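Local coordinates for cyclic nucleotide-binding protein (Ruegeria pomeroyi, PDB 3FX3) that probably acts as a cyclic nucleotide-responsive transcription regulator of the Crp type that binds DNA through a helix-turn-helix domain, at residues 46-51 with 66-71. Residues are numbered along the deposited sequence; the frame is centred on the assembly and turned at random.
Sequences FLQEEK and FRMTPT
The side chain of Gln48, its first torsion well short of anti (chi1 -145°) and then extended beyond CG (chi2 178°), runs out from the turn and carries its amide over to the backbone of Met68, where the final twist of the group turns OE1 to Met68 N. This pairing lies in the cyclic nucleotide-binding domain, a cupin-like beta fold, where the type II beta turn from Leu47 to Glu50 follows strand 44-46 and strand 62-68 comes to its end. Strand 100-103 runs between these two in the sheet, so the glutamine reaches past the beginning of that intervening strand, at Ser100; its own backbone N is bonded to Ser100 OG. The link illustrates how a side-chain amide can accept a bond from a strand's backbone, as a neighbouring strand's carbonyl would: Met68 N donates to Gln48 OE1 over 3.3 Å, long but nearly straight, and the N-H arrives in the carbonyl plane. Beside that bond Gln48 OE1 rests 3.6 Å from Arg67 CA, while the arginine guanidinium leads away. Replacing Gln48 with an alanine would probably leave Met68 N without this acceptor and remove this one bridge from the turn to the end of strand 62-68. Met68, a selenomethionine, has CG beside its backbone N, and the bend at chi2 (-53°) then brings SE to the edge of the Phe66 ring, in its plane. The turn is braced from within as well: Glu50 N bonds to Leu47 O at 3.0 Å, and Leu47 N meets OE1 of Glu50 at 2.9 Å from well above the carboxylate plane.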
loop_
_atom_site.group_PDB
_atom_site.type_symbol
_atom_site.label_atom_id
_atom_site.label_comp_id
_atom_site.label_asym_id
_atom_site.label_seq_id
_atom_site.Cartn_x
_atom_site.Cartn_y
_atom_site.Cartn_z
ATOM N N PHE B 46 -1.641 16.611 -19.991
ATOM C CA PHE B 46 -2.749 17.408 -19.548
ATOM C C PHE B 46 -2.270 18.482 -18.619
ATOM O O PHE B 46 -1.178 18.424 -18.097
ATOM C CB PHE B 46 -3.827 16.565 -18.858
ATOM C CG PHE B 46 -3.332 15.735 -17.682
ATOM C CD1 PHE B 46 -3.202 16.292 -16.418
ATOM C CD2 PHE B 46 -3.048 14.388 -17.838
ATOM C CE1 PHE B 46 -2.759 15.527 -15.340
ATOM C CE2 PHE B 46 -2.603 13.608 -16.761
ATOM C CZ PHE B 46 -2.466 14.174 -15.516
ATOM N N LEU B 47 -3.144 19.441 -18.394
ATOM C CA LEU B 47 -2.876 20.566 -17.526
ATOM C C LEU B 47 -3.851 20.597 -16.343
ATOM O O LEU B 47 -5.028 20.219 -16.450
ATOM C CB LEU B 47 -2.997 21.884 -18.319
ATOM C CG LEU B 47 -1.999 22.138 -19.450
ATOM C CD1 LEU B 47 -2.325 23.496 -20.167
ATOM C CD2 LEU B 47 -0.535 22.109 -18.877
ATOM N N GLN B 48 -3.316 21.079 -15.227
ATOM C CA GLN B 48 -4.064 21.433 -14.044
ATOM C C GLN B 48 -5.350 22.179 -14.403
ATOM O O GLN B 48 -5.317 23.058 -15.225
ATOM C CB GLN B 48 -3.174 22.345 -13.203
ATOM C CG GLN B 48 -3.310 22.182 -11.749
ATOM C CD GLN B 48 -2.364 23.087 -10.947
ATOM O OE1 GLN B 48 -1.133 23.079 -11.119
ATOM N NE2 GLN B 48 -2.952 23.872 -10.070
ATOM N N GLU B 49 -6.449 21.817 -13.740
ATOM C CA GLU B 49 -7.798 22.332 -13.948
ATOM C C GLU B 49 -8.556 21.785 -15.160
ATOM O O GLU B 49 -9.736 22.031 -15.270
ATOM C CB GLU B 49 -7.862 23.876 -13.956
ATOM C CG GLU B 49 -7.199 24.529 -12.754
ATOM C CD GLU B 49 -7.716 23.999 -11.421
ATOM O OE1 GLU B 49 -8.937 23.695 -11.306
ATOM O OE2 GLU B 49 -6.883 23.883 -10.495
ATOM N N GLU B 50 -7.916 21.051 -16.060
ATOM C CA GLU B 50 -8.657 20.433 -17.156
ATOM C C GLU B 50 -9.530 19.272 -16.632
ATOM O O GLU B 50 -9.331 18.824 -15.510
ATOM C CB GLU B 50 -7.692 19.969 -18.248
ATOM C CG GLU B 50 -6.981 21.157 -18.961
ATOM C CD GLU B 50 -5.933 20.716 -19.983
ATOM O OE1 GLU B 50 -5.537 19.519 -20.030
ATOM O OE2 GLU B 50 -5.500 21.568 -20.767
ATOM N N LYS B 51 -10.501 18.818 -17.429
ATOM C CA LYS B 51 -11.385 17.703 -17.038
ATOM C C LYS B 51 -10.648 16.390 -17.144
ATOM O O LYS B 51 -9.924 16.156 -18.106
ATOM C CB LYS B 51 -12.603 17.588 -17.964
ATOM C CG LYS B 51 -13.523 18.757 -17.933
ATOM C CD LYS B 51 -14.751 18.533 -18.869
ATOM C CE LYS B 51 -15.337 19.869 -19.388
ATOM N NZ LYS B 51 -16.616 19.650 -20.179
ATOM N N PHE B 66 3.238 17.567 -11.831
ATOM C CA PHE B 66 3.720 18.723 -11.069
ATOM C C PHE B 66 2.599 19.743 -10.856
ATOM O O PHE B 66 1.664 19.815 -11.655
ATOM C CB PHE B 66 4.911 19.365 -11.802
ATOM C CG PHE B 66 4.573 19.925 -13.162
ATOM C CD1 PHE B 66 4.617 19.120 -14.280
ATOM C CD2 PHE B 66 4.252 21.271 -13.319
ATOM C CE1 PHE B 66 4.302 19.621 -15.545
ATOM C CE2 PHE B 66 3.943 21.800 -14.576
ATOM C CZ PHE B 66 3.980 20.979 -15.694
ATOM N N ARG B 67 2.665 20.496 -9.761
ATOM C CA ARG B 67 1.764 21.618 -9.576
ATOM C C ARG B 67 2.513 22.928 -9.562
ATOM O O ARG B 67 3.697 22.974 -9.250
ATOM C CB ARG B 67 0.877 21.476 -8.347
ATOM C CG ARG B 67 1.583 21.342 -7.024
ATOM C CD ARG B 67 0.566 21.517 -5.848
ATOM N NE ARG B 67 0.601 22.869 -5.267
ATOM C CZ ARG B 67 1.585 23.353 -4.493
ATOM N NH1 ARG B 67 2.655 22.589 -4.190
ATOM N NH2 ARG B 67 1.513 24.615 -4.031
HETATM N N MSE B 68 1.804 23.986 -9.930
HETATM C CA MSE B 68 2.339 25.325 -9.917
HETATM C C MSE B 68 2.205 25.927 -8.521
HETATM O O MSE B 68 1.118 25.990 -8.006
HETATM C CB MSE B 68 1.575 26.195 -10.923
HETATM C CG MSE B 68 1.650 25.652 -12.347
HETATM SE SE MSE B 68 3.533 25.355 -12.836
HETATM C CE MSE B 68 4.165 27.115 -12.364
ATOM N N THR B 69 3.320 26.365 -7.934
ATOM C CA THR B 69 3.292 27.108 -6.665
ATOM C C THR B 69 2.704 28.491 -6.972
ATOM O O THR B 69 2.596 28.875 -8.143
ATOM C CB THR B 69 4.713 27.212 -6.004
ATOM O OG1 THR B 69 5.546 28.158 -6.689
ATOM C CG2 THR B 69 5.419 25.849 -6.007
ATOM N N PRO B 70 2.260 29.235 -5.946
ATOM C CA PRO B 70 1.735 30.583 -6.312
ATOM C C PRO B 70 2.831 31.599 -6.644
ATOM O O PRO B 70 2.589 32.551 -7.363
ATOM C CB PRO B 70 0.888 30.978 -5.099
ATOM C CG PRO B 70 0.493 29.654 -4.482
ATOM C CD PRO B 70 1.766 28.808 -4.626
ATOM N N THR B 71 4.029 31.363 -6.130
ATOM C CA THR B 71 5.270 31.977 -6.628
ATOM C C THR B 71 5.614 31.645 -8.113
ATOM O O THR B 71 6.538 32.223 -8.694
ATOM C CB THR B 71 6.449 31.540 -5.693
ATOM O OG1 THR B 71 6.915 32.679 -4.953
ATOM C CG2 THR B 71 7.627 30.898 -6.458
#